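Local coordinates for DUF1881 domain-containing protein (Neurospora crassa, PDB 5Z6D) that is of unknown cellular function but joins a βγ-crystallin domain, whose calcium-binding site is rendered inoperative by interdomain contacts, to an Ig-like domain, at residues Gly118-Tyr123 with Gly131-Met136; Val176-His181 with Gln185-Arg190. The protein carries 1 engineered substitution. One frame throughout, in Å; residues are numbered along the deposited sequence.

Interaction 1 of 2, residues Gly118-Tyr123 with Gly131-Met136; sequences GTVMLY and GLVGIM. Engineered in segment 118-123: Met121 (natural residue Thr).
Val120 and Leu122 face Gly131-Val133 across two short strands, 120-123 and 131-136, whose axes come within 7.9 Å at an angle of 136° and share no hydrogen bond. The nearest CA pair, Val120 and Val133, is 6.7 Å apart, so side chains fill the space between the backbones. Val120 makes its contacts through CG2 and the branched CB. CG1 stands anti to the backbone N (chi1 175°), which leaves CG2 beside that N, and CG2 lies against the carbonyl oxygen of Leu132, with 3.2 Å between Val120 CG2 and Leu132 O, a tight approach of a methyl to a backbone oxygen. On the same side chain, Val120 CB lies 4.3 Å from Val133 CG1, a purely apolar touch. Leu122 reaches over with one branch: its CD2 rests 4.0 Å from Gly131 CA. A beta carbon on Gly131 would sit 2.7 Å from Leu122 CD2, a clash, and tightly against Val120 CG1, consistent with a glycine here, over which Leu122 CD2 can lie. Strand 120-123 is an outermost strand of the five-stranded sheet and 131-136 an outermost strand of the four-stranded one; consecutive in the chain yet in different sheets, an edge strand of one closes against an edge strand of the other, as at the margin of an Ig-like beta sandwich. The first is bonded through its backbone to Val112 and Leu110. In the second, Val133 and Gly134 both face Ile93, a classic beta bulge. Phe95 and Phe97 extend the apolar surroundings of Leu122. Leu132 turns its side chain the other way, onto Ile53 and Trp55 of the crystallin domain.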
loop_
_atom_site.group_PDB
_atom_site.type_symbol
_atom_site.label_atom_id
_atom_site.label_comp_id
_atom_site.label_asym_id
_atom_site.label_seq_id
_atom_site.Cartn_x
_atom_site.Cartn_y
_atom_site.Cartn_z
ATOM N N GLY A 118 0.802 6.386 -6.153
ATOM C CA GLY A 118 1.910 7.323 -6.081
ATOM C C GLY A 118 3.227 6.625 -5.828
ATOM O O GLY A 118 3.243 5.513 -5.303
ATOM N N THR A 119 4.323 7.270 -6.217
ATOM C CA THR A 119 5.663 6.727 -6.024
ATOM C C THR A 119 5.947 6.383 -4.563
ATOM O O THR A 119 5.654 7.175 -3.653
ATOM C CB THR A 119 6.730 7.726 -6.520
ATOM O OG1 THR A 119 6.510 7.990 -7.911
ATOM C CG2 THR A 119 8.137 7.163 -6.328
ATOM N N VAL A 120 6.541 5.208 -4.354
ATOM C CA VAL A 120 6.945 4.774 -3.022
ATOM C C VAL A 120 8.439 4.501 -3.014
ATOM O O VAL A 120 8.965 3.908 -3.948
ATOM C CB VAL A 120 6.179 3.511 -2.601
ATOM C CG1 VAL A 120 6.672 2.979 -1.276
ATOM C CG2 VAL A 120 4.685 3.824 -2.499
ATOM N N MET A 121 9.115 4.966 -1.975
ATOM C CA MET A 121 10.515 4.685 -1.740
ATOM C C MET A 121 10.639 3.825 -0.503
ATOM O O MET A 121 10.389 4.300 0.603
ATOM C CB MET A 121 11.289 5.988 -1.573
ATOM C CG MET A 121 11.753 6.584 -2.873
ATOM S SD MET A 121 13.213 5.699 -3.430
ATOM C CE MET A 121 14.486 6.531 -2.490
ATOM N N LEU A 122 10.976 2.551 -0.690
ATOM C CA LEU A 122 11.169 1.632 0.425
ATOM C C LEU A 122 12.644 1.504 0.735
ATOM O O LEU A 122 13.451 1.436 -0.177
ATOM C CB LEU A 122 10.598 0.260 0.101
ATOM C CG LEU A 122 9.109 0.240 -0.231
ATOM C CD1 LEU A 122 8.663 -1.166 -0.534
ATOM C CD2 LEU A 122 8.332 0.813 0.937
ATOM N N TYR A 123 12.997 1.466 2.010
ATOM C CA TYR A 123 14.389 1.289 2.397
ATOM C C TYR A 123 14.605 -0.066 3.036
ATOM O O TYR A 123 13.707 -0.611 3.704
ATOM C CB TYR A 123 14.839 2.417 3.333
ATOM C CG TYR A 123 14.821 3.743 2.631
ATOM C CD1 TYR A 123 15.930 4.186 1.916
ATOM C CD2 TYR A 123 13.679 4.531 2.628
ATOM C CE1 TYR A 123 15.903 5.399 1.235
ATOM C CE2 TYR A 123 13.645 5.744 1.965
ATOM C CZ TYR A 123 14.758 6.174 1.270
ATOM O OH TYR A 123 14.710 7.378 0.608
ATOM N N GLY A 131 4.863 -0.891 2.664
ATOM C CA GLY A 131 4.464 0.225 1.847
ATOM C C GLY A 131 3.408 -0.172 0.836
ATOM O O GLY A 131 3.517 -1.207 0.187
ATOM N N LEU A 132 2.399 0.676 0.696
ATOM C CA LEU A 132 1.329 0.468 -0.257
ATOM C C LEU A 132 1.844 0.776 -1.658
ATOM O O LEU A 132 2.250 1.908 -1.930
ATOM C CB LEU A 132 0.134 1.357 0.095
ATOM C CG LEU A 132 -1.048 1.292 -0.869
ATOM C CD1 LEU A 132 -1.791 -0.038 -0.739
ATOM C CD2 LEU A 132 -1.982 2.485 -0.670
ATOM N N VAL A 133 1.847 -0.224 -2.543
ATOM C CA VAL A 133 2.403 -0.035 -3.882
ATOM C C VAL A 133 1.372 -0.298 -4.981
ATOM O O VAL A 133 1.684 -0.223 -6.187
ATOM C CB VAL A 133 3.656 -0.931 -4.120
ATOM C CG1 VAL A 133 4.801 -0.549 -3.163
ATOM C CG2 VAL A 133 3.315 -2.409 -3.984
ATOM N N GLY A 134 0.132 -0.585 -4.596
ATOM C CA GLY A 134 -0.911 -0.667 -5.610
ATOM C C GLY A 134 -2.260 -1.015 -5.015
ATOM O O GLY A 134 -2.331 -1.413 -3.849
ATOM N N ILE A 135 -3.328 -0.844 -5.788
ATOM C CA ILE A 135 -4.659 -1.280 -5.364
ATOM C C ILE A 135 -5.250 -2.067 -6.517
ATOM O O ILE A 135 -5.286 -1.574 -7.642
ATOM C CB ILE A 135 -5.570 -0.088 -5.008
ATOM C CG1 ILE A 135 -4.988 0.688 -3.819
ATOM C CG2 ILE A 135 -6.990 -0.561 -4.684
ATOM C CD1 ILE A 135 -5.748 1.964 -3.438
ATOM N N MET A 136 -5.685 -3.292 -6.257
ATOM C CA MET A 136 -6.213 -4.126 -7.333
ATOM C C MET A 136 -7.545 -4.723 -6.962
ATOM O O MET A 136 -7.626 -5.515 -6.031
ATOM C CB MET A 136 -5.248 -5.250 -7.682
ATOM C CG MET A 136 -5.778 -6.131 -8.814
ATOM S SD MET A 136 -4.601 -7.359 -9.408
ATOM C CE MET A 136 -3.334 -6.316 -10.141
#

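Interaction 2 of 2, residues Val176-His181 with Gln185-Arg190; sequences VVENEH and QLKSKR
The carboxylate of Glu178 meets Ser188 through a single oxygen, OE2, while the other flat group nearby, the His181 ring, has Glu180 CG 4.1 Å above the centre of one face. Backbone N of Ser188 donates to Glu178 OE2 over 3.1 Å, nearly straight at 160° and almost in line with the C-O bond. Ser188 OG also comes to 3.0 Å from Glu178 OE2, so amide and hydroxyl converge on the same atom. Beyond CG the Glu178 chain is extended, which carries the carboxylate across to strand 186-190. Lys187 passes alongside, its NZ 5.1 Å from Glu178 OE1, near enough for a probable weak attraction, though the charged atoms do not touch. Val176 CG1 lies 3.8 Å from Ser188 OG. With an alanine here instead of Glu178, Ser188 N and OG would probably lose the acceptor on which they converge, and Lys187 a nearby negative charge. Glu178 is itself the centre of an inverse gamma turn, and Asn179 OD1 then accepts from His181 N in an Asx turn; the two turns bend the chain between Val177 and His181. Arg190 adds a salt bridge to Asp175 nearby. Strands 173-177 and 186-190 are outermost in their sheets, and Glu178 bridges this edge of the Ig-like sandwich by its side chain. Strand 173-177 pairs with 157-168, and 186-190 with 195-200, whose Phe196 touches both Val176 and Arg190.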
loop_
_atom_site.group_PDB
_atom_site.type_symbol
_atom_site.label_atom_id
_atom_site.label_comp_id
_atom_site.label_asym_id
_atom_site.label_seq_id
_atom_site.Cartn_x
_atom_site.Cartn_y
_atom_site.Cartn_z
ATOM N N VAL A 176 2.636 -11.635 -7.814
ATOM C CA VAL A 176 3.792 -11.028 -8.448
ATOM C C VAL A 176 4.333 -12.021 -9.462
ATOM O O VAL A 176 4.654 -13.155 -9.112
ATOM C CB VAL A 176 4.882 -10.667 -7.424
ATOM C CG1 VAL A 176 6.185 -10.343 -8.128
ATOM C CG2 VAL A 176 4.430 -9.496 -6.554
ATOM N N VAL A 177 4.400 -11.604 -10.722
ATOM C CA VAL A 177 4.998 -12.421 -11.761
ATOM C C VAL A 177 6.418 -11.940 -12.025
ATOM O O VAL A 177 6.629 -10.812 -12.472
ATOM C CB VAL A 177 4.187 -12.369 -13.055
ATOM C CG1 VAL A 177 4.789 -13.317 -14.085
ATOM C CG2 VAL A 177 2.740 -12.728 -12.771
ATOM N N GLU A 178 7.390 -12.792 -11.722
ATOM C CA GLU A 178 8.788 -12.454 -11.950
ATOM C C GLU A 178 9.187 -12.794 -13.384
ATOM O O GLU A 178 9.643 -13.900 -13.656
ATOM C CB GLU A 178 9.689 -13.193 -10.957
ATOM C CG GLU A 178 9.320 -12.978 -9.486
ATOM C CD GLU A 178 10.436 -13.392 -8.539
ATOM O OE1 GLU A 178 11.441 -13.967 -9.013
ATOM O OE2 GLU A 178 10.316 -13.132 -7.321
ATOM N N ASN A 179 9.010 -11.845 -14.300
ATOM C CA ASN A 179 9.360 -12.078 -15.697
ATOM C C ASN A 179 10.740 -11.516 -16.032
ATOM O O ASN A 179 11.540 -11.267 -15.131
ATOM C CB ASN A 179 8.287 -11.499 -16.629
ATOM C CG ASN A 179 8.056 -10.013 -16.427
ATOM O OD1 ASN A 179 8.980 -9.249 -16.148
ATOM N ND2 ASN A 179 6.807 -9.593 -16.591
ATOM N N GLU A 180 11.026 -11.312 -17.317
ATOM C CA GLU A 180 12.382 -10.961 -17.720
ATOM C C GLU A 180 12.780 -9.539 -17.317
ATOM O O GLU A 180 13.956 -9.183 -17.398
ATOM C CB GLU A 180 12.560 -11.150 -19.237
ATOM C CG GLU A 180 12.225 -9.933 -20.088
ATOM C CD GLU A 180 10.734 -9.732 -20.290
ATOM O OE1 GLU A 180 9.930 -10.511 -19.727
ATOM O OE2 GLU A 180 10.366 -8.790 -21.024
ATOM N N HIS A 181 11.824 -8.730 -16.868
ATOM C CA HIS A 181 12.151 -7.375 -16.431
ATOM C C HIS A 181 12.277 -7.266 -14.908
ATOM O O HIS A 181 12.768 -6.260 -14.383
ATOM C CB HIS A 181 11.113 -6.385 -16.955
ATOM C CG HIS A 181 11.241 -6.113 -18.422
ATOM N ND1 HIS A 181 12.415 -5.669 -18.994
ATOM C CD2 HIS A 181 10.349 -6.232 -19.433
ATOM C CE1 HIS A 181 12.239 -5.524 -20.295
ATOM N NE2 HIS A 181 10.995 -5.859 -20.588
ATOM N N GLN A 185 18.366 -9.775 -9.051
ATOM C CA GLN A 185 18.889 -9.501 -7.717
ATOM C C GLN A 185 17.842 -9.534 -6.612
ATOM O O GLN A 185 18.199 -9.529 -5.443
ATOM C CB GLN A 185 19.569 -8.133 -7.684
ATOM C CG GLN A 185 20.824 -8.035 -8.538
ATOM C CD GLN A 185 20.531 -7.530 -9.936
ATOM O OE1 GLN A 185 19.403 -7.614 -10.418
ATOM N NE2 GLN A 185 21.548 -6.992 -10.593
ATOM N N LEU A 186 16.564 -9.529 -6.980
ATOM C CA LEU A 186 15.479 -9.519 -5.999
ATOM C C LEU A 186 14.730 -10.844 -5.964
ATOM O O LEU A 186 14.567 -11.505 -6.990
ATOM C CB LEU A 186 14.485 -8.404 -6.311
ATOM C CG LEU A 186 14.981 -6.962 -6.343
ATOM C CD1 LEU A 186 13.879 -6.014 -6.819
ATOM C CD2 LEU A 186 15.506 -6.563 -4.960
ATOM N N LYS A 187 14.255 -11.206 -4.780
ATOM C CA LYS A 187 13.343 -12.333 -4.621
ATOM C C LYS A 187 12.087 -11.880 -3.895
ATOM O O LYS A 187 12.178 -11.220 -2.875
ATOM C CB LYS A 187 14.019 -13.461 -3.842
ATOM C CG LYS A 187 14.288 -14.709 -4.659
ATOM C CD LYS A 187 13.008 -15.491 -4.902
ATOM C CE LYS A 187 13.296 -16.826 -5.565
ATOM N NZ LYS A 187 12.082 -17.681 -5.612
ATOM N N SER A 188 10.911 -12.228 -4.403
ATOM C CA SER A 188 9.691 -11.914 -3.673
ATOM C C SER A 188 9.197 -13.152 -2.947
ATOM O O SER A 188 9.346 -14.275 -3.433
ATOM C CB SER A 188 8.609 -11.359 -4.604
ATOM O OG SER A 188 8.094 -12.355 -5.465
ATOM N N LYS A 189 8.632 -12.930 -1.765
ATOM C CA LYS A 189 8.056 -13.986 -0.949
ATOM C C LYS A 189 6.688 -13.523 -0.494
ATOM O O LYS A 189 6.567 -12.454 0.103
ATOM C CB LYS A 189 8.941 -14.290 0.254
ATOM C CG LYS A 189 8.370 -15.330 1.199
ATOM C CD LYS A 189 8.975 -15.209 2.591
ATOM C CE LYS A 189 8.621 -16.418 3.450
ATOM N NZ LYS A 189 7.199 -16.844 3.286
ATOM N N ARG A 190 5.657 -14.311 -0.774
ATOM C CA ARG A 190 4.307 -13.936 -0.364
ATOM C C ARG A 190 4.190 -13.938 1.159
ATOM O O ARG A 190 4.653 -14.879 1.817
ATOM C CB ARG A 190 3.267 -14.880 -0.977
ATOM C CG ARG A 190 1.845 -14.612 -0.494
ATOM C CD ARG A 190 0.831 -15.570 -1.113
ATOM N NE ARG A 190 0.811 -15.471 -2.567
ATOM C CZ ARG A 190 0.220 -14.490 -3.237
ATOM N NH1 ARG A 190 -0.431 -13.529 -2.583
ATOM N NH2 ARG A 190 0.267 -14.474 -4.563
#

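How the interactions relate
Interactions 1 and 2 join the same two sheets of the Ig-like domain at opposite margins: strands 120-123 and 173-177 are the two outermost strands of one sheet, 131-136 and 186-190 those of the other. Their centres are 16 Å apart, and their nearest atoms about 8 Å apart, without touching. Interaction 1 is buried and mainly apolar, interaction 2 lies at the surface and is mainly polar. They differ in relation to calcium: the side chain of Leu132 lies about 8 Å from that of Gln56 and about 11 Å from that of Ser81, both seen to bind calcium in a structure of this protein, though none is bound in this model, whereas interaction 2 is remote.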